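Local coordinates for protein type III Pentaketide Synthase (Neurospora crassa, PDB 3EUO) that probably works as a type III polyketide synthase of the chalcone and stilbene synthase family, an acyltransferase that would build pentaketide chains, at residues L17-I22 with I42-G47; T46-R51 with D322-H327; G164-I169 with N212-A217. All coordinates share one frame; numbering follows the deposited sequence.

How the contacts relate
Contacts 1 and 2 have centres about 9 Å apart and share Thr46 and Gly47 of the loop between helix 34-42 and strand 51-53. Contact 1 holds its start against the entry to helix 20-29; contact 2 lays the rest along the end of helix 318-327, joining the N- and C-terminal family regions. Leu17 and Arg51 link the two contacts through the small sheet of strands 15-17 and 51-53. Contact 3, where the run into strand 168-175 of the large mixed sheet meets the loop leaving strand 204-211, lies beyond the chain's centre, about 45 Å from contact 1 and 37 Å from contact 2, centre to centre. In sequence it follows contact 1 and is nested within contact 2.

Contact 1. Residues L17-I22 with I42-G47; sequences LGPDAI and INRYTG
Asn43 and Pro19 form the polar link of this contact: Asn43 ND2 lies 2.8 Å from Pro19 O, but the angle at the hydrogen is only 124°, a weak bond. Its amide is carried forward by a side chain whose CG is anti to the backbone N (chi1 -175°).

Van der Waals packing comes from Ile22, which meets Asn43 from the opposite direction. The Ile22 CD1 methyl comes to 3.4 Å from Asn43 CG, and Ile22 CG1 approaches Asn43 ND2 equally closely. The buried amide rests against the outer branch of the isoleucine while its nitrogen turns to the proline carbonyl.

Asn43 and Arg44 are the central residues of a type I beta turn from Ile42 to Tyr45, closed by Tyr45 N bonding to Ile42 O at 2.8 Å. This turn follows helix 34-42, whereas Pro19 and Asp20 lie at the entry to helix 20-29, so the contact joins the approach to one helix with the exit from the next. Ile198 and Ala199 of helix 197-200 pack against Ile22 and Asn43, respectively.

Arg44 adds a face-on packing contact. Its chain, extended from CG to NE, crosses Pro19 at about a right angle and sets the guanidinium with one face against the pyrrolidine; Pro19 CB sits over the centre, 3.9 Å from the plane. Charge is met farther along the helix, where Arg44 forms a salt bridge with Asp23. The Asp20 carboxylate stays apart, Asp20 OD1 being 5.8 Å from Arg44 NH2, though its opposite charge may still add a modest attraction.

Contact 2. Residues T46-R51 with D322-H327; sequences TGIDQR and DRYINH
Tyr324 reaches from helix 318-327 to the loop and donates its hydroxyl to the carbonyl of Thr46, with Tyr324 OH 2.7 Å from Thr46 O. CG anti to the backbone N (chi1 -180°) swings the phenol toward the loop, where its hydroxyl meets this oxygen. The oxygen of Thr46 lies at the ring edge, near its plane, whereas the hydroxyl stands 37° out of the carbonyl plane. Ile48 crosses the tyrosine at about a right angle and lays CG1 over one face, 3.8 Å from the ring centroid and 23° off the normal, a CH-pi contact shifted toward the rim. Its CD1 methyl continues over the same ring, at 3.7 Å from Tyr324 CE1. The hydroxyl bond and the isoleucine together restrict both the reach and the turn of the phenol. Leu200 of helix 197-200 also packs against Ile48 and Tyr324.

An ST turn shapes the loop here: Thr46 OG1, placed between the backbone N and the carbonyl carbon, accepts from Ile48 N. The following residues run past the end of helix 318-327, joining the N-terminal and C-terminal family regions of this thiolase-like enzyme.

Two consecutive loop amides share Ile325 O. Asp49 N approaches it at 2.8 Å; Gln50 N makes a longer bond of 3.3 Å to the same oxygen. Beside them, Asp49 CB faces Ile325 CG2 at 3.8 Å. Gln50, extended beyond CG, brings OE1 to a water that also donates to Asn326 O. Farther on, Arg51 CA makes a CA-H...O contact of 3.4 Å with His327 O, while the histidine ring stacks on Tyr12 and bonds to Ser52 through ND1.

Contact 3. Residues G164-I169 with N212-A217; sequences GKPARI and NGIGEA
The backbones meet through a bond from Asn212 N to Ala167 O (3.1 Å), just before Gly213 to Glu216 fold into a type II beta turn. Asn212 answers the opposing segment with both ends of its amide. Its ND2 donates almost straight (166°) to Lys165 O, in the plane of both groups, while Asn212 OD1 accepts from Ala167 N at 2.9 Å. The same oxygen takes Ile214 N from the opposite face, completing an Asx turn.

Arg168, its chain bent at chi2 (-72°), folds back to grip Ile214 O end-on with NH1 at 3.0 Å and NH2 at 2.8 Å. Arg168 NH1 also donates to Ala167 O, which thereby has two donors, one from each face. Glu216 lies over the guanidinium, the two planes 22° apart; its OE2 is 3.7 Å from Arg168 NE, a long salt bridge of charges alone, and bonds to Ser211. A leucine in place of Arg168 would probably leave Ile214 O without either of its grips and Glu216 without its stacked positive charge, freeing the turn to shift. Pro166 CB packs on Ile214 O at 3.3 Å.

Strands 168-175 and 204-211 are antiparallel neighbours in the mixed sheet of this thiolase-like fold, and the arrangement ties the start of one to the turn leaving the other.

Contact 1. Residues L17-I22 with I42-G47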
ATOM      1  N   LEU A  17       9.401 -14.013  24.330  1.00 17.61           N
ATOM      2  CA  LEU A  17      10.715 -14.626  24.193  1.00 16.92           C
ATOM      3  C   LEU A  17      11.817 -13.800  24.825  1.00 16.61           C
ATOM      4  O   LEU A  17      11.999 -12.627  24.490  1.00 15.08           O
ATOM      5  CB  LEU A  17      11.047 -14.852  22.722  1.00 17.18           C
ATOM      6  CG  LEU A  17      10.011 -15.578  21.856  1.00 17.51           C
ATOM      7  CD1 LEU A  17      10.469 -15.581  20.397  1.00 18.71           C
ATOM      8  CD2 LEU A  17       9.758 -16.998  22.353  1.00 18.92           C
ATOM      9  N   GLY A  18      12.563 -14.442  25.717  1.00 16.16           N
ATOM     10  CA  GLY A  18      13.755 -13.849  26.308  1.00 16.96           C
ATOM     11  C   GLY A  18      14.896 -13.909  25.310  1.00 17.37           C
ATOM     12  O   GLY A  18      14.752 -14.510  24.240  1.00 17.56           O
ATOM     13  N   PRO A  19      16.035 -13.281  25.644  1.00 17.87           N
ATOM     14  CA  PRO A  19      17.182 -13.254  24.737  1.00 18.06           C
ATOM     15  C   PRO A  19      17.729 -14.634  24.392  1.00 18.25           C
ATOM     16  O   PRO A  19      18.418 -14.765  23.380  1.00 18.55           O
ATOM     17  CB  PRO A  19      18.237 -12.447  25.511  1.00 18.34           C
ATOM     18  CG  PRO A  19      17.794 -12.478  26.926  1.00 18.14           C
ATOM     19  CD  PRO A  19      16.302 -12.533  26.886  1.00 18.00           C
ATOM     20  N   ASP A  20      17.414 -15.645  25.210  1.00 18.16           N
ATOM     21  CA  ASP A  20      17.887 -17.013  24.963  1.00 18.65           C
ATOM     22  C   ASP A  20      17.221 -17.703  23.764  1.00 18.02           C
ATOM     23  O   ASP A  20      17.747 -18.691  23.262  1.00 17.93           O
ATOM     24  CB  ASP A  20      17.790 -17.892  26.223  1.00 19.51           C
ATOM     25  CG  ASP A  20      16.352 -18.196  26.638  1.00 21.97           C
ATOM     26  OD1 ASP A  20      15.475 -17.309  26.523  1.00 25.87           O
ATOM     27  OD2 ASP A  20      16.102 -19.330  27.107  1.00 26.74           O
ATOM     28  N   ALA A  21      16.083 -17.179  23.308  1.00 16.83           N
ATOM     29  CA  ALA A  21      15.364 -17.760  22.170  1.00 16.05           C
ATOM     30  C   ALA A  21      16.238 -17.832  20.912  1.00 15.77           C
ATOM     31  O   ALA A  21      16.350 -18.887  20.280  1.00 15.39           O
ATOM     32  CB  ALA A  21      14.083 -16.974  21.879  1.00 15.81           C
ATOM     33  N   ILE A  22      16.861 -16.713  20.549  1.00 15.38           N
ATOM     34  CA  ILE A  22      17.711 -16.715  19.359  1.00 15.22           C
ATOM     35  C   ILE A  22      19.024 -17.471  19.601  1.00 15.25           C
ATOM     36  O   ILE A  22      19.594 -18.011  18.656  1.00 15.21           O
ATOM     37  CB  ILE A  22      17.953 -15.310  18.739  1.00 15.24           C
ATOM     38  CG1 ILE A  22      18.768 -14.412  19.671  1.00 15.51           C
ATOM     39  CG2 ILE A  22      16.623 -14.649  18.320  1.00 15.40           C
ATOM     40  CD1 ILE A  22      19.342 -13.187  18.953  1.00 15.45           C
ATOM     41  N   ILE A  42      25.267  -8.637  21.006  1.00 14.53           N
ATOM     42  CA  ILE A  42      24.465  -7.412  20.846  1.00 14.81           C
ATOM     43  C   ILE A  42      23.027  -7.607  21.331  1.00 14.90           C
ATOM     44  O   ILE A  42      22.428  -6.697  21.918  1.00 14.88           O
ATOM     45  CB  ILE A  42      24.511  -6.894  19.385  1.00 14.99           C
ATOM     46  CG1 ILE A  42      25.895  -6.319  19.081  1.00 14.74           C
ATOM     47  CG2 ILE A  42      23.441  -5.830  19.127  1.00 15.04           C
ATOM     48  CD1 ILE A  42      26.223  -6.239  17.593  1.00 16.98           C
ATOM     49  N   ASN A  43      22.504  -8.807  21.103  1.00 14.57           N
ATOM     50  CA  ASN A  43      21.201  -9.238  21.597  1.00 14.82           C
ATOM     51  C   ASN A  43      20.989  -8.955  23.079  1.00 15.00           C
ATOM     52  O   ASN A  43      19.857  -8.755  23.522  1.00 15.56           O
ATOM     53  CB  ASN A  43      21.020 -10.733  21.333  1.00 14.82           C
ATOM     54  CG  ASN A  43      19.637 -11.233  21.706  1.00 14.96           C
ATOM     55  OD1 ASN A  43      18.634 -10.593  21.417  1.00 14.69           O
ATOM     56  ND2 ASN A  43      19.584 -12.398  22.341  1.00 14.31           N
ATOM     57  N   ARG A  44      22.075  -8.937  23.844  1.00 15.27           N
ATOM     58  CA  ARG A  44      21.969  -8.693  25.273  1.00 15.83           C
ATOM     59  C   ARG A  44      22.289  -7.251  25.687  1.00 15.99           C
ATOM     60  O   ARG A  44      22.234  -6.915  26.869  1.00 16.60           O
ATOM     61  CB  ARG A  44      22.791  -9.736  26.045  1.00 16.12           C
ATOM     62  CG  ARG A  44      22.090 -11.091  26.033  1.00 16.29           C
ATOM     63  CD  ARG A  44      22.980 -12.253  26.358  1.00 18.30           C
ATOM     64  NE  ARG A  44      22.265 -13.502  26.100  1.00 17.50           N
ATOM     65  CZ  ARG A  44      21.506 -14.139  26.985  1.00 16.83           C
ATOM     66  NH1 ARG A  44      21.357 -13.669  28.222  1.00 16.75           N
ATOM     67  NH2 ARG A  44      20.898 -15.264  26.636  1.00 16.72           N
ATOM     68  N   TYR A  45      22.603  -6.408  24.703  1.00 16.24           N
ATOM     69  CA  TYR A  45      22.927  -5.001  24.936  1.00 16.70           C
ATOM     70  C   TYR A  45      21.734  -4.088  24.641  1.00 16.15           C
ATOM     71  O   TYR A  45      21.832  -2.865  24.792  1.00 16.89           O
ATOM     72  CB  TYR A  45      24.091  -4.533  24.038  1.00 17.51           C
ATOM     73  CG  TYR A  45      25.372  -5.329  24.058  1.00 18.72           C
ATOM     74  CD1 TYR A  45      25.787  -6.021  25.196  1.00 19.24           C
ATOM     75  CD2 TYR A  45      26.205  -5.341  22.935  1.00 19.96           C
ATOM     76  CE1 TYR A  45      26.990  -6.736  25.207  1.00 19.61           C
ATOM     77  CE2 TYR A  45      27.398  -6.056  22.930  1.00 19.98           C
ATOM     78  CZ  TYR A  45      27.787  -6.748  24.068  1.00 20.07           C
ATOM     79  OH  TYR A  45      28.977  -7.445  24.071  1.00 20.15           O
ATOM     80  N   THR A  46      20.620  -4.669  24.198  1.00 15.72           N
ATOM     81  CA  THR A  46      19.494  -3.875  23.681  1.00 14.75           C
ATOM     82  C   THR A  46      18.628  -3.227  24.755  1.00 14.82           C
ATOM     83  O   THR A  46      18.008  -2.187  24.504  1.00 14.81           O
ATOM     84  CB  THR A  46      18.531  -4.720  22.838  1.00 14.90           C
ATOM     85  OG1 THR A  46      18.001  -5.773  23.654  1.00 14.51           O
ATOM     86  CG2 THR A  46      19.221  -5.293  21.598  1.00 13.24           C
ATOM     87  N   GLY A  47      18.558  -3.854  25.926  1.00 14.59           N
ATOM     88  CA  GLY A  47      17.630  -3.427  26.978  1.00 14.93           C
ATOM     89  C   GLY A  47      16.229  -4.012  26.822  1.00 15.19           C
ATOM     90  O   GLY A  47      15.302  -3.636  27.559  1.00 15.74           O
TER

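Contact 2. Residues T46-R51 with D322-H327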
ATOM      1  N   THR A  46      20.620  -4.669  24.198  1.00 15.72           N
ATOM      2  CA  THR A  46      19.494  -3.875  23.681  1.00 14.75           C
ATOM      3  C   THR A  46      18.628  -3.227  24.755  1.00 14.82           C
ATOM      4  O   THR A  46      18.008  -2.187  24.504  1.00 14.81           O
ATOM      5  CB  THR A  46      18.531  -4.720  22.838  1.00 14.90           C
ATOM      6  OG1 THR A  46      18.001  -5.773  23.654  1.00 14.51           O
ATOM      7  CG2 THR A  46      19.221  -5.293  21.598  1.00 13.24           C
ATOM      8  N   GLY A  47      18.558  -3.854  25.926  1.00 14.59           N
ATOM      9  CA  GLY A  47      17.630  -3.427  26.978  1.00 14.93           C
ATOM     10  C   GLY A  47      16.229  -4.012  26.822  1.00 15.19           C
ATOM     11  O   GLY A  47      15.302  -3.636  27.559  1.00 15.74           O
ATOM     12  N   ILE A  48      16.068  -4.927  25.864  1.00 14.42           N
ATOM     13  CA  ILE A  48      14.790  -5.616  25.663  1.00 14.15           C
ATOM     14  C   ILE A  48      14.763  -6.860  26.524  1.00 14.74           C
ATOM     15  O   ILE A  48      15.574  -7.772  26.346  1.00 15.20           O
ATOM     16  CB  ILE A  48      14.546  -6.014  24.185  1.00 13.92           C
ATOM     17  CG1 ILE A  48      14.594  -4.783  23.273  1.00 13.89           C
ATOM     18  CG2 ILE A  48      13.198  -6.734  24.046  1.00 13.73           C
ATOM     19  CD1 ILE A  48      14.576  -5.100  21.764  1.00 13.61           C
ATOM     20  N   ASP A  49      13.826  -6.889  27.460  1.00 15.17           N
ATOM     21  CA  ASP A  49      13.655  -8.029  28.342  1.00 16.16           C
ATOM     22  C   ASP A  49      12.996  -9.213  27.618  1.00 15.95           C
ATOM     23  O   ASP A  49      13.429 -10.363  27.756  1.00 16.13           O
ATOM     24  CB  ASP A  49      12.817  -7.607  29.557  1.00 16.29           C
ATOM     25  CG  ASP A  49      12.823  -8.640  30.663  1.00 18.34           C
ATOM     26  OD1 ASP A  49      13.920  -9.133  31.019  1.00 21.58           O
ATOM     27  OD2 ASP A  49      11.728  -8.943  31.188  1.00 19.65           O
ATOM     28  N   GLN A  50      11.939  -8.925  26.865  1.00 16.23           N
ATOM     29  CA  GLN A  50      11.159  -9.946  26.169  1.00 16.44           C
ATOM     30  C   GLN A  50      10.602  -9.406  24.866  1.00 15.84           C
ATOM     31  O   GLN A  50      10.232  -8.238  24.790  1.00 15.10           O
ATOM     32  CB  GLN A  50       9.993 -10.419  27.036  1.00 17.32           C
ATOM     33  CG  GLN A  50      10.405 -11.289  28.211  1.00 20.58           C
ATOM     34  CD  GLN A  50       9.244 -12.046  28.797  1.00 25.65           C
ATOM     35  OE1 GLN A  50       8.206 -11.463  29.132  1.00 27.72           O
ATOM     36  NE2 GLN A  50       9.406 -13.358  28.932  1.00 27.39           N
ATOM     37  N   ARG A  51      10.552 -10.267  23.852  1.00 15.34           N
ATOM     38  CA  ARG A  51       9.932  -9.927  22.571  1.00 14.85           C
ATOM     39  C   ARG A  51       8.680 -10.775  22.368  1.00 14.67           C
ATOM     40  O   ARG A  51       8.684 -11.981  22.605  1.00 14.75           O
ATOM     41  CB  ARG A  51      10.893 -10.149  21.403  1.00 14.75           C
ATOM     42  CG  ARG A  51      12.111  -9.235  21.363  1.00 14.48           C
ATOM     43  CD  ARG A  51      13.053  -9.614  20.205  1.00 15.23           C
ATOM     44  NE  ARG A  51      13.499 -11.005  20.297  1.00 14.86           N
ATOM     45  CZ  ARG A  51      13.070 -12.002  19.522  1.00 16.50           C
ATOM     46  NH1 ARG A  51      12.174 -11.784  18.556  1.00 16.17           N
ATOM     47  NH2 ARG A  51      13.537 -13.231  19.715  1.00 15.55           N
ATOM     48  N   ASP A 322       8.114   1.240  28.198  1.00 15.94           N
ATOM     49  CA  ASP A 322       7.310   0.107  28.636  1.00 16.20           C
ATOM     50  C   ASP A 322       7.116  -0.910  27.514  1.00 16.19           C
ATOM     51  O   ASP A 322       7.284  -2.113  27.723  1.00 16.32           O
ATOM     52  CB  ASP A 322       5.946   0.584  29.146  1.00 16.54           C
ATOM     53  CG  ASP A 322       5.089  -0.553  29.652  1.00 17.30           C
ATOM     54  OD1 ASP A 322       5.197  -0.882  30.851  1.00 19.15           O
ATOM     55  OD2 ASP A 322       4.303  -1.115  28.856  1.00 17.87           O
ATOM     56  N   ARG A 323       6.751  -0.415  26.334  1.00 16.15           N
ATOM     57  CA  ARG A 323       6.586  -1.264  25.147  1.00 16.22           C
ATOM     58  C   ARG A 323       7.897  -1.928  24.730  1.00 15.57           C
ATOM     59  O   ARG A 323       7.958  -3.137  24.514  1.00 15.65           O
ATOM     60  CB  ARG A 323       6.025  -0.439  23.986  1.00 16.92           C
ATOM     61  CG  ARG A 323       4.541  -0.631  23.756  1.00 19.03           C
ATOM     62  CD  ARG A 323       3.704  -0.178  24.939  1.00 23.70           C
ATOM     63  NE  ARG A 323       2.455  -0.930  24.944  1.00 29.94           N
ATOM     64  CZ  ARG A 323       2.197  -1.967  25.732  1.00 30.19           C
ATOM     65  NH1 ARG A 323       3.083  -2.378  26.630  1.00 31.78           N
ATOM     66  NH2 ARG A 323       1.033  -2.580  25.630  1.00 32.77           N
ATOM     67  N   TYR A 324       8.948  -1.126  24.651  1.00 15.23           N
ATOM     68  CA  TYR A 324      10.238  -1.585  24.178  1.00 15.05           C
ATOM     69  C   TYR A 324      10.818  -2.689  25.066  1.00 14.84           C
ATOM     70  O   TYR A 324      11.235  -3.744  24.576  1.00 14.33           O
ATOM     71  CB  TYR A 324      11.196  -0.401  24.107  1.00 15.24           C
ATOM     72  CG  TYR A 324      12.582  -0.753  23.625  1.00 15.78           C
ATOM     73  CD1 TYR A 324      12.824  -1.061  22.284  1.00 16.46           C
ATOM     74  CD2 TYR A 324      13.649  -0.770  24.509  1.00 15.76           C
ATOM     75  CE1 TYR A 324      14.114  -1.380  21.845  1.00 17.08           C
ATOM     76  CE2 TYR A 324      14.938  -1.096  24.084  1.00 16.51           C
ATOM     77  CZ  TYR A 324      15.159  -1.397  22.762  1.00 16.19           C
ATOM     78  OH  TYR A 324      16.430  -1.708  22.359  1.00 17.05           O
ATOM     79  N   ILE A 325      10.824  -2.446  26.376  1.00 14.14           N
ATOM     80  CA  ILE A 325      11.409  -3.400  27.312  1.00 14.41           C
ATOM     81  C   ILE A 325      10.630  -4.710  27.356  1.00 14.20           C
ATOM     82  O   ILE A 325      11.228  -5.788  27.354  1.00 14.43           O
ATOM     83  CB  ILE A 325      11.549  -2.796  28.736  1.00 14.14           C
ATOM     84  CG1 ILE A 325      12.559  -1.644  28.715  1.00 15.02           C
ATOM     85  CG2 ILE A 325      11.997  -3.872  29.738  1.00 14.53           C
ATOM     86  CD1 ILE A 325      12.622  -0.830  30.011  1.00 14.92           C
ATOM     87  N   ASN A 326       9.302  -4.619  27.384  1.00 14.16           N
ATOM     88  CA  ASN A 326       8.466  -5.778  27.608  1.00 14.51           C
ATOM     89  C   ASN A 326       7.969  -6.500  26.358  1.00 14.30           C
ATOM     90  O   ASN A 326       7.488  -7.633  26.455  1.00 14.17           O
ATOM     91  CB  ASN A 326       7.297  -5.386  28.514  1.00 15.14           C
ATOM     92  CG  ASN A 326       7.771  -4.887  29.861  1.00 16.81           C
ATOM     93  OD1 ASN A 326       7.682  -3.699  30.164  1.00 20.66           O
ATOM     94  ND2 ASN A 326       8.329  -5.791  30.664  1.00 15.96           N
ATOM     95  N   HIS A 327       8.104  -5.861  25.194  1.00 13.58           N
ATOM     96  CA  HIS A 327       7.580  -6.436  23.943  1.00 13.70           C
ATOM     97  C   HIS A 327       8.508  -6.317  22.741  1.00 13.46           C
ATOM     98  O   HIS A 327       8.315  -7.014  21.740  1.00 13.79           O
ATOM     99  CB  HIS A 327       6.221  -5.817  23.596  1.00 13.85           C
ATOM    100  CG  HIS A 327       5.191  -5.992  24.667  1.00 14.86           C
ATOM    101  ND1 HIS A 327       4.423  -7.128  24.781  1.00 16.47           N
ATOM    102  CD2 HIS A 327       4.822  -5.181  25.686  1.00 16.57           C
ATOM    103  CE1 HIS A 327       3.612  -7.007  25.817  1.00 17.13           C
ATOM    104  NE2 HIS A 327       3.836  -5.834  26.384  1.00 17.24           N
TER
HETATM  105  O   HOH W   1       6.516  -9.108  28.526  1.00 45.91           O

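Contact 3. Residues G164-I169 with N212-A217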
ATOM      1  N   GLY A 164     -19.503  16.861   3.932  1.00 19.52           N
ATOM      2  CA  GLY A 164     -20.444  16.777   5.048  1.00 19.67           C
ATOM      3  C   GLY A 164     -20.861  15.367   5.443  1.00 19.92           C
ATOM      4  O   GLY A 164     -21.973  15.167   5.939  1.00 20.02           O
ATOM      5  N   LYS A 165     -19.974  14.393   5.245  1.00 19.67           N
ATOM      6  CA  LYS A 165     -20.269  12.990   5.559  1.00 19.42           C
ATOM      7  C   LYS A 165     -19.515  12.504   6.786  1.00 18.97           C
ATOM      8  O   LYS A 165     -18.355  12.893   6.990  1.00 18.71           O
ATOM      9  CB  LYS A 165     -19.915  12.079   4.377  1.00 19.43           C
ATOM     10  CG  LYS A 165     -20.739  12.323   3.121  1.00 21.12           C
ATOM     11  CD  LYS A 165     -20.047  11.756   1.884  1.00 24.32           C
ATOM     12  CE  LYS A 165     -19.974  10.227   1.897  1.00 24.82           C
ATOM     13  NZ  LYS A 165     -21.320   9.581   1.758  1.00 28.56           N
ATOM     14  N   PRO A 166     -20.161  11.647   7.603  1.00 18.58           N
ATOM     15  CA  PRO A 166     -19.473  11.000   8.717  1.00 17.93           C
ATOM     16  C   PRO A 166     -18.345  10.108   8.213  1.00 17.15           C
ATOM     17  O   PRO A 166     -18.503   9.392   7.215  1.00 16.65           O
ATOM     18  CB  PRO A 166     -20.570  10.135   9.358  1.00 18.41           C
ATOM     19  CG  PRO A 166     -21.853  10.763   8.928  1.00 18.71           C
ATOM     20  CD  PRO A 166     -21.579  11.240   7.537  1.00 18.69           C
ATOM     21  N   ALA A 167     -17.199  10.188   8.877  1.00 16.05           N
ATOM     22  CA  ALA A 167     -16.107   9.265   8.607  1.00 15.11           C
ATOM     23  C   ALA A 167     -15.699   8.609   9.906  1.00 14.42           C
ATOM     24  O   ALA A 167     -15.490   9.283  10.920  1.00 14.02           O
ATOM     25  CB  ALA A 167     -14.925   9.987   7.980  1.00 15.11           C
ATOM     26  N   ARG A 168     -15.605   7.287   9.868  1.00 13.72           N
ATOM     27  CA  ARG A 168     -15.087   6.494  10.970  1.00 13.20           C
ATOM     28  C   ARG A 168     -14.097   5.522  10.356  1.00 12.77           C
ATOM     29  O   ARG A 168     -14.493   4.601   9.627  1.00 12.79           O
ATOM     30  CB  ARG A 168     -16.214   5.722  11.666  1.00 13.22           C
ATOM     31  CG  ARG A 168     -17.415   6.587  12.081  1.00 14.41           C
ATOM     32  CD  ARG A 168     -17.113   7.509  13.282  1.00 16.35           C
ATOM     33  NE  ARG A 168     -18.332   8.206  13.703  1.00 16.68           N
ATOM     34  CZ  ARG A 168     -18.745   9.382  13.225  1.00 16.45           C
ATOM     35  NH1 ARG A 168     -18.036  10.034  12.311  1.00 16.90           N
ATOM     36  NH2 ARG A 168     -19.883   9.904  13.663  1.00 16.18           N
ATOM     37  N   ILE A 169     -12.813   5.723  10.641  1.00 12.04           N
ATOM     38  CA  ILE A 169     -11.778   4.971   9.941  1.00 11.74           C
ATOM     39  C   ILE A 169     -11.044   3.996  10.853  1.00 11.77           C
ATOM     40  O   ILE A 169     -10.476   4.393  11.869  1.00 12.24           O
ATOM     41  CB  ILE A 169     -10.772   5.908   9.228  1.00 11.88           C
ATOM     42  CG1 ILE A 169     -11.532   6.891   8.317  1.00 11.37           C
ATOM     43  CG2 ILE A 169      -9.713   5.079   8.467  1.00 11.38           C
ATOM     44  CD1 ILE A 169     -10.674   7.653   7.314  1.00 11.75           C
ATOM     45  N   ASN A 212     -14.095  11.751  12.147  1.00 15.81           N
ATOM     46  CA  ASN A 212     -14.148  13.170  11.780  1.00 16.22           C
ATOM     47  C   ASN A 212     -15.245  13.950  12.520  1.00 16.57           C
ATOM     48  O   ASN A 212     -15.529  15.101  12.184  1.00 16.28           O
ATOM     49  CB  ASN A 212     -14.294  13.351  10.262  1.00 15.82           C
ATOM     50  CG  ASN A 212     -15.691  13.024   9.760  1.00 16.21           C
ATOM     51  OD1 ASN A 212     -16.515  12.466  10.491  1.00 15.29           O
ATOM     52  ND2 ASN A 212     -15.965  13.372   8.497  1.00 16.19           N
ATOM     53  N   GLY A 213     -15.876  13.304  13.497  1.00 17.14           N
ATOM     54  CA  GLY A 213     -16.837  13.987  14.374  1.00 18.63           C
ATOM     55  C   GLY A 213     -18.205  14.296  13.771  1.00 19.81           C
ATOM     56  O   GLY A 213     -19.142  14.660  14.500  1.00 19.34           O
ATOM     57  N   ILE A 214     -18.330  14.172  12.451  1.00 20.56           N
ATOM     58  CA  ILE A 214     -19.619  14.411  11.795  1.00 22.03           C
ATOM     59  C   ILE A 214     -20.539  13.236  12.103  1.00 22.69           C
ATOM     60  O   ILE A 214     -20.150  12.073  11.963  1.00 22.50           O
ATOM     61  CB  ILE A 214     -19.479  14.638  10.268  1.00 21.88           C
ATOM     62  CG1 ILE A 214     -18.634  15.883   9.992  1.00 22.62           C
ATOM     63  CG2 ILE A 214     -20.860  14.777   9.596  1.00 21.64           C
ATOM     64  CD1 ILE A 214     -18.347  16.112   8.530  1.00 23.63           C
ATOM     65  N   GLY A 215     -21.751  13.545  12.556  1.00 23.71           N
ATOM     66  CA  GLY A 215     -22.711  12.519  12.924  1.00 25.24           C
ATOM     67  C   GLY A 215     -22.532  11.999  14.337  1.00 26.66           C
ATOM     68  O   GLY A 215     -23.216  11.061  14.741  1.00 26.60           O
ATOM     69  N   GLU A 216     -21.606  12.596  15.085  1.00 28.32           N
ATOM     70  CA  GLU A 216     -21.413  12.265  16.499  1.00 30.15           C
ATOM     71  C   GLU A 216     -22.223  13.257  17.312  1.00 31.11           C
ATOM     72  O   GLU A 216     -22.233  14.450  17.009  1.00 31.53           O
ATOM     73  CB  GLU A 216     -19.937  12.359  16.914  1.00 30.22           C
ATOM     74  CG  GLU A 216     -18.946  11.555  16.064  1.00 31.69           C
ATOM     75  CD  GLU A 216     -18.433  10.280  16.730  1.00 33.42           C
ATOM     76  OE1 GLU A 216     -19.249   9.515  17.299  1.00 33.45           O
ATOM     77  OE2 GLU A 216     -17.200  10.040  16.664  1.00 32.76           O
ATOM     78  N   ALA A 217     -22.904  12.757  18.337  1.00 32.56           N
ATOM     79  CA  ALA A 217     -23.682  13.594  19.246  1.00 33.73           C
ATOM     80  C   ALA A 217     -22.777  14.562  20.018  1.00 34.64           C
ATOM     81  O   ALA A 217     -21.614  14.240  20.288  1.00 34.73           O
ATOM     82  CB  ALA A 217     -24.473  12.721  20.209  1.00 33.82           C
TER